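Long-range contacts in Aureochrome1 (Vaucheria frigida, PDB 3UE6), which probably senses blue light through a flavin mononucleotide bound in its LOV domain, a member of the PAS family: residues V38-M43 with V143-K148; A44-V49 with A63-L68. All blocks are in the same frame, centred on the assembly; numbering follows the deposited sequence.

Overall arrangement
From the N terminus, helix 36-43 comes first and supplies residues 38-43 of contact 1. A short loop leads into strand 48-52, the inner neighbour of edge strand 60-63; contact 2 closes this short hairpin by joining residues 44-49 to the end of strand 60-63 and the start of helix 65-71. Two more helices and two strands (109-116 and 122-133) follow before strand 139-145 returns to helix 36-43 and closes contact 1, so the loop of contact 2 is nested inside the much longer one of contact 1. Strands 48-52 and 139-145 are neighbours in the antiparallel sheet, and the two contacts lie about 8 Å apart, centre to centre. Both also touch the second subunit.

Contact 1. Residues V38-M43 with V143-K148; sequences VKALQM and VGVQSK. With FMN (flavin mononucleotide), chain G.
Ala40, Leu41 and Met43 of the helix meet Val143 and Val145 of the strand mainly through apolar side chains. Methyl CD2 of Leu41 touches CG2 of Val143 at 3.4 Å, the two side chains crossing at a slant. Leu41 gets there although its CB does not point at the strand: CG stands anti to the carbonyl carbon (chi1 -64°) and the extended chain carries CD2 across. The other branch of Val143, CG1, lies 4.3 Å from CB of Ala40, a residue whose CB is directed toward the strand. Val145 is divided in the same way. Its CG2 rests on the backbone of the helix, 3.6 Å from Ala40 O, while CG1 faces SD of Met43 at 4.1 Å. Met43, bent at chi2 and chi3, is the exposed member of the group.

With only a methyl at Ala40 between them, which probably helps the close approach, the segment axes come within 8.6 Å and run 26° from parallel. Around this layer, Leu41 also packs on Phe48 and on Leu132 of the second subunit, and Val145 on Ala44. Backbone bonds to Ala130 and Phe128 hold Val143 and Val145 in the sheet.

On the face away from the helix, Gly144 and, just past the strand end, Gln146 meet the flavin. Gly144 N lies 3.5 Å from the methyl C7M of FMN, and a CB on this glycine would run into the ring system. Gln146, bent at chi2, donates a weak hydrogen bond from NE2 to FMN O4 (3.3 Å, 149° at the hydrogen). The end of strand 139-145 thus lies between cofactor and helix: the flavin-bearing sheet is that of the LOV domain and its PAS fold, and in this protein helix 36-43, N-terminal to the first strand, covers the opposite face.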
loop_
_atom_site.group_PDB
_atom_site.type_symbol
_atom_site.label_atom_id
_atom_site.label_comp_id
_atom_site.label_asym_id
_atom_site.label_seq_id
_atom_site.Cartn_x
_atom_site.Cartn_y
_atom_site.Cartn_z
ATOM N N VAL A 38 -3.614 -4.208 1.060
ATOM C CA VAL A 38 -2.907 -5.353 0.501
ATOM C C VAL A 38 -3.672 -5.969 -0.666
ATOM O O VAL A 38 -3.086 -6.333 -1.684
ATOM C CB VAL A 38 -2.672 -6.425 1.583
ATOM C CG1 VAL A 38 -1.962 -7.635 0.990
ATOM C CG2 VAL A 38 -1.879 -5.836 2.752
ATOM N N LYS A 39 -4.987 -6.081 -0.510
ATOM C CA LYS A 39 -5.843 -6.614 -1.562
ATOM C C LYS A 39 -5.732 -5.737 -2.811
ATOM O O LYS A 39 -5.713 -6.229 -3.935
ATOM C CB LYS A 39 -7.295 -6.689 -1.079
ATOM C CG LYS A 39 -8.074 -7.881 -1.621
ATOM C CD LYS A 39 -8.628 -7.614 -3.015
ATOM C CE LYS A 39 -8.380 -8.793 -3.946
ATOM N NZ LYS A 39 -8.828 -10.085 -3.351
ATOM N N ALA A 40 -5.639 -4.429 -2.598
ATOM C CA ALA A 40 -5.532 -3.474 -3.695
ATOM C C ALA A 40 -4.197 -3.610 -4.416
ATOM O O ALA A 40 -4.138 -3.605 -5.643
ATOM C CB ALA A 40 -5.710 -2.057 -3.183
ATOM N N LEU A 41 -3.127 -3.720 -3.640
ATOM C CA LEU A 41 -1.779 -3.723 -4.193
ATOM C C LEU A 41 -1.449 -5.024 -4.920
ATOM O O LEU A 41 -0.510 -5.076 -5.713
ATOM C CB LEU A 41 -0.751 -3.457 -3.089
ATOM C CG LEU A 41 -0.822 -2.092 -2.398
ATOM C CD1 LEU A 41 0.149 -2.030 -1.231
ATOM C CD2 LEU A 41 -0.556 -0.964 -3.380
ATOM N N GLN A 42 -2.225 -6.067 -4.652
ATOM C CA GLN A 42 -1.995 -7.365 -5.275
ATOM C C GLN A 42 -2.815 -7.554 -6.547
ATOM O O GLN A 42 -2.463 -8.365 -7.400
ATOM C CB GLN A 42 -2.269 -8.492 -4.282
ATOM C CG GLN A 42 -1.247 -8.580 -3.167
ATOM C CD GLN A 42 -1.549 -9.700 -2.194
ATOM O OE1 GLN A 42 -2.685 -9.861 -1.747
ATOM N NE2 GLN A 42 -0.531 -10.487 -1.862
ATOM N N MET A 43 -3.916 -6.818 -6.662
ATOM C CA MET A 43 -4.655 -6.764 -7.916
ATOM C C MET A 43 -3.946 -5.773 -8.828
ATOM O O MET A 43 -4.093 -5.810 -10.052
ATOM C CB MET A 43 -6.114 -6.350 -7.690
ATOM C CG MET A 43 -6.282 -4.987 -7.041
ATOM S SD MET A 43 -7.078 -3.765 -8.101
ATOM C CE MET A 43 -8.771 -4.335 -8.060
ATOM N N VAL A 143 -4.321 4.771 -1.828
ATOM C CA VAL A 143 -3.601 3.919 -2.761
ATOM C C VAL A 143 -4.332 3.918 -4.103
ATOM O O VAL A 143 -5.526 3.633 -4.169
ATOM C CB VAL A 143 -3.422 2.480 -2.216
ATOM C CG1 VAL A 143 -4.755 1.895 -1.758
ATOM C CG2 VAL A 143 -2.758 1.586 -3.258
ATOM N N GLY A 144 -3.620 4.282 -5.164
ATOM C CA GLY A 144 -4.194 4.292 -6.499
ATOM C C GLY A 144 -3.649 3.142 -7.322
ATOM O O GLY A 144 -2.455 2.854 -7.281
ATOM N N VAL A 145 -4.523 2.477 -8.069
ATOM C CA VAL A 145 -4.105 1.369 -8.921
ATOM C C VAL A 145 -4.507 1.618 -10.371
ATOM O O VAL A 145 -5.689 1.768 -10.682
ATOM C CB VAL A 145 -4.705 0.032 -8.453
ATOM C CG1 VAL A 145 -4.298 -1.084 -9.401
ATOM C CG2 VAL A 145 -4.263 -0.278 -7.034
ATOM N N GLN A 146 -3.518 1.660 -11.255
ATOM C CA GLN A 146 -3.765 1.911 -12.670
ATOM C C GLN A 146 -3.617 0.633 -13.488
ATOM O O GLN A 146 -2.883 -0.278 -13.109
ATOM C CB GLN A 146 -2.811 2.985 -13.201
ATOM C CG GLN A 146 -2.938 4.332 -12.515
ATOM C CD GLN A 146 -2.355 4.336 -11.115
ATOM O OE1 GLN A 146 -1.521 3.494 -10.773
ATOM N NE2 GLN A 146 -2.791 5.287 -10.297
ATOM N N SER A 147 -4.323 0.573 -14.612
ATOM C CA SER A 147 -4.242 -0.576 -15.503
ATOM C C SER A 147 -4.762 -0.230 -16.891
ATOM O O SER A 147 -5.910 0.182 -17.048
ATOM C CB SER A 147 -5.013 -1.767 -14.925
ATOM O OG SER A 147 -6.399 -1.487 -14.829
ATOM N N LYS A 148 -3.896 -0.386 -17.888
ATOM C CA LYS A 148 -4.261 -0.181 -19.284
ATOM C C LYS A 148 -5.266 -1.253 -19.698
ATOM O O LYS A 148 -5.149 -2.415 -19.294
ATOM C CB LYS A 148 -3.007 -0.264 -20.158
ATOM C CG LYS A 148 -3.221 -0.019 -21.645
ATOM C CD LYS A 148 -2.171 -0.761 -22.459
ATOM C CE LYS A 148 -0.783 -0.611 -21.844
ATOM N NZ LYS A 148 0.222 -1.516 -22.469
HETATM N N1 FMN G . -6.735 10.521 -11.868
HETATM C C2 FMN G . -6.449 10.074 -13.141
HETATM O O2 FMN G . -6.938 10.644 -14.119
HETATM N N3 FMN G . -5.617 8.988 -13.316
HETATM C C4 FMN G . -5.067 8.349 -12.228
HETATM O O4 FMN G . -4.326 7.385 -12.385
HETATM C C4A FMN G . -5.352 8.799 -10.946
HETATM N N5 FMN G . -4.809 8.171 -9.838
HETATM C C5A FMN G . -5.102 8.624 -8.568
HETATM C C6 FMN G . -4.553 7.986 -7.466
HETATM C C7 FMN G . -4.839 8.431 -6.180
HETATM C C7M FMN G . -4.239 7.733 -4.990
HETATM C C8 FMN G . -5.680 9.523 -6.003
HETATM C C8M FMN G . -5.986 10.000 -4.615
HETATM C C9 FMN G . -6.231 10.162 -7.108
HETATM C C9A FMN G . -5.944 9.715 -8.397
HETATM N N10 FMN G . -6.474 10.349 -9.509
HETATM C C10 FMN G . -6.191 9.889 -10.773
HETATM C "C1'" FMN G . -7.405 11.516 -9.379
HETATM C "C2'" FMN G . -6.722 12.870 -9.293
HETATM O "O2'" FMN G . -5.605 12.796 -8.442
HETATM C "C3'" FMN G . -7.729 13.884 -8.760
HETATM O "O3'" FMN G . -8.181 13.509 -7.477
HETATM C "C4'" FMN G . -8.912 13.985 -9.718
HETATM O "O4'" FMN G . -8.451 14.461 -10.961
HETATM C "C5'" FMN G . -10.013 14.913 -9.216
HETATM O "O5'" FMN G . -9.449 16.042 -8.584
HETATM P P FMN G . -9.387 17.480 -9.309
HETATM O O1P FMN G . -8.493 17.348 -10.520
HETATM O O2P FMN G . -8.802 18.505 -8.372
HETATM O O3P FMN G . -10.761 17.932 -9.741
#

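Contact 2. Residues A44-V49 with A63-L68; sequences AQQNFV and ASRGFL
Ser64 sets its CB over one face of the Phe48 ring, offset toward the rim, in a CH-pi contact 3.8 Å from the ring centroid. With OG held between its own backbone N and carbonyl carbon (chi1 56°), the hydroxyl turns to the facing backbone: it donates to Gln46 O from above the carbonyl plane and accepts a nearly straight bond from Phe48 N (2.8 Å, 167°). Phe48 O in turn receives Ser64 N at 3.1 Å, almost head-on. Ser64 is also the N-cap residue of helix 65-71, directly after the antiparallel non-hydrogen-bonded pair Val49-Ala63, so the hairpin of the PAS sheet passes into its helix here. An alanine at this position is likely to leave Phe48 N without its acceptor and the loop at Gln46 less firmly fixed.

On the other side of the strand, CG1 of Val49 makes a CH-pi contact over the centre of the Phe67 ring, 3.6 Å from its centroid; the same CG1 lies 4.0 Å from Ala63 CB, and Val49 also touches FMN. A water links Gln46 OE1 to Arg65 N, while Gln46 NE2 bonds to Leu132 O and Asn141 OD1 of the second subunit.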
loop_
_atom_site.group_PDB
_atom_site.type_symbol
_atom_site.label_atom_id
_atom_site.label_comp_id
_atom_site.label_asym_id
_atom_site.label_seq_id
_atom_site.Cartn_x
_atom_site.Cartn_y
_atom_site.Cartn_z
ATOM N N ALA A 44 -3.178 -4.881 -8.211
ATOM C CA ALA A 44 -2.300 -3.985 -8.940
ATOM C C ALA A 44 -1.067 -4.770 -9.335
ATOM O O ALA A 44 -0.365 -5.312 -8.483
ATOM C CB ALA A 44 -1.915 -2.804 -8.070
ATOM N N GLN A 45 -0.807 -4.848 -10.631
ATOM C CA GLN A 45 0.327 -5.623 -11.104
ATOM C C GLN A 45 1.558 -4.735 -11.208
ATOM O O GLN A 45 2.087 -4.480 -12.292
ATOM C CB GLN A 45 -0.015 -6.333 -12.412
ATOM C CG GLN A 45 -1.086 -7.395 -12.200
ATOM C CD GLN A 45 -1.508 -8.090 -13.469
ATOM O OE1 GLN A 45 -1.945 -7.454 -14.428
ATOM N NE2 GLN A 45 -1.385 -9.413 -13.481
ATOM N N GLN A 46 1.992 -4.268 -10.041
ATOM C CA GLN A 46 3.087 -3.318 -9.915
ATOM C C GLN A 46 2.783 -1.947 -10.516
ATOM O O GLN A 46 3.690 -1.145 -10.712
ATOM C CB GLN A 46 4.395 -3.891 -10.464
ATOM C CG GLN A 46 5.206 -4.645 -9.418
ATOM C CD GLN A 46 5.571 -3.769 -8.231
ATOM O OE1 GLN A 46 5.891 -2.590 -8.388
ATOM N NE2 GLN A 46 5.522 -4.343 -7.035
ATOM N N ASN A 47 1.513 -1.670 -10.800
ATOM C CA ASN A 47 1.120 -0.316 -11.188
ATOM C C ASN A 47 0.299 0.356 -10.096
ATOM O O ASN A 47 -0.926 0.234 -10.065
ATOM C CB ASN A 47 0.327 -0.305 -12.496
ATOM C CG ASN A 47 1.091 -0.915 -13.649
ATOM O OD1 ASN A 47 2.321 -0.861 -13.697
ATOM N ND2 ASN A 47 0.362 -1.506 -14.586
ATOM N N PHE A 48 0.968 1.067 -9.197
ATOM C CA PHE A 48 0.252 1.760 -8.139
ATOM C C PHE A 48 0.989 2.990 -7.636
ATOM O O PHE A 48 2.170 3.191 -7.923
ATOM C CB PHE A 48 -0.040 0.809 -6.975
ATOM C CG PHE A 48 1.193 0.307 -6.273
ATOM C CD1 PHE A 48 1.737 1.014 -5.209
ATOM C CD2 PHE A 48 1.805 -0.873 -6.670
ATOM C CE1 PHE A 48 2.873 0.554 -4.556
ATOM C CE2 PHE A 48 2.939 -1.339 -6.021
ATOM C CZ PHE A 48 3.474 -0.625 -4.963
ATOM N N VAL A 49 0.267 3.814 -6.886
ATOM C CA VAL A 49 0.863 4.949 -6.197
ATOM C C VAL A 49 0.323 5.053 -4.771
ATOM O O VAL A 49 -0.700 4.452 -4.435
ATOM C CB VAL A 49 0.605 6.276 -6.944
ATOM C CG1 VAL A 49 1.188 6.223 -8.355
ATOM C CG2 VAL A 49 -0.883 6.566 -6.996
ATOM N N ALA A 63 5.693 5.756 -5.842
ATOM C CA ALA A 63 5.173 5.240 -7.106
ATOM C C ALA A 63 5.959 4.005 -7.548
ATOM O O ALA A 63 7.193 4.009 -7.543
ATOM C CB ALA A 63 5.217 6.317 -8.180
ATOM N N SER A 64 5.242 2.946 -7.918
ATOM C CA SER A 64 5.879 1.688 -8.297
ATOM C C SER A 64 6.566 1.818 -9.649
ATOM O O SER A 64 6.190 2.663 -10.461
ATOM C CB SER A 64 4.860 0.549 -8.321
ATOM O OG SER A 64 3.774 0.839 -9.178
ATOM N N ARG A 65 7.573 0.985 -9.894
ATOM C CA ARG A 65 8.299 1.052 -11.158
ATOM C C ARG A 65 7.351 0.771 -12.317
ATOM O O ARG A 65 7.544 1.270 -13.424
ATOM C CB ARG A 65 9.469 0.067 -11.184
ATOM C CG ARG A 65 9.051 -1.385 -11.309
ATOM C CD ARG A 65 10.184 -2.263 -11.833
ATOM N NE ARG A 65 11.183 -2.573 -10.813
ATOM C CZ ARG A 65 11.887 -3.700 -10.782
ATOM N NH1 ARG A 65 11.695 -4.628 -11.708
ATOM N NH2 ARG A 65 12.778 -3.904 -9.825
ATOM N N GLY A 66 6.323 -0.029 -12.056
ATOM C CA GLY A 66 5.350 -0.364 -13.078
ATOM C C GLY A 66 4.621 0.881 -13.526
ATOM O O GLY A 66 4.395 1.092 -14.718
ATOM N N PHE A 67 4.259 1.711 -12.556
ATOM C CA PHE A 67 3.593 2.971 -12.827
ATOM C C PHE A 67 4.481 3.930 -13.625
ATOM O O PHE A 67 4.015 4.605 -14.536
ATOM C CB PHE A 67 3.166 3.628 -11.522
ATOM C CG PHE A 67 2.551 4.982 -11.708
ATOM C CD1 PHE A 67 1.180 5.119 -11.836
ATOM C CD2 PHE A 67 3.342 6.121 -11.755
ATOM C CE1 PHE A 67 0.608 6.366 -12.009
ATOM C CE2 PHE A 67 2.777 7.363 -11.929
ATOM C CZ PHE A 67 1.409 7.490 -12.056
ATOM N N LEU A 68 5.759 3.996 -13.273
ATOM C CA LEU A 68 6.692 4.841 -14.005
ATOM C C LEU A 68 6.743 4.426 -15.473
ATOM O O LEU A 68 6.654 5.266 -16.364
ATOM C CB LEU A 68 8.094 4.799 -13.389
ATOM C CG LEU A 68 8.251 5.320 -11.964
ATOM C CD1 LEU A 68 9.724 5.367 -11.575
ATOM C CD2 LEU A 68 7.615 6.696 -11.809
HETATM O O HOH W 1 8.318 -0.734 -7.530
#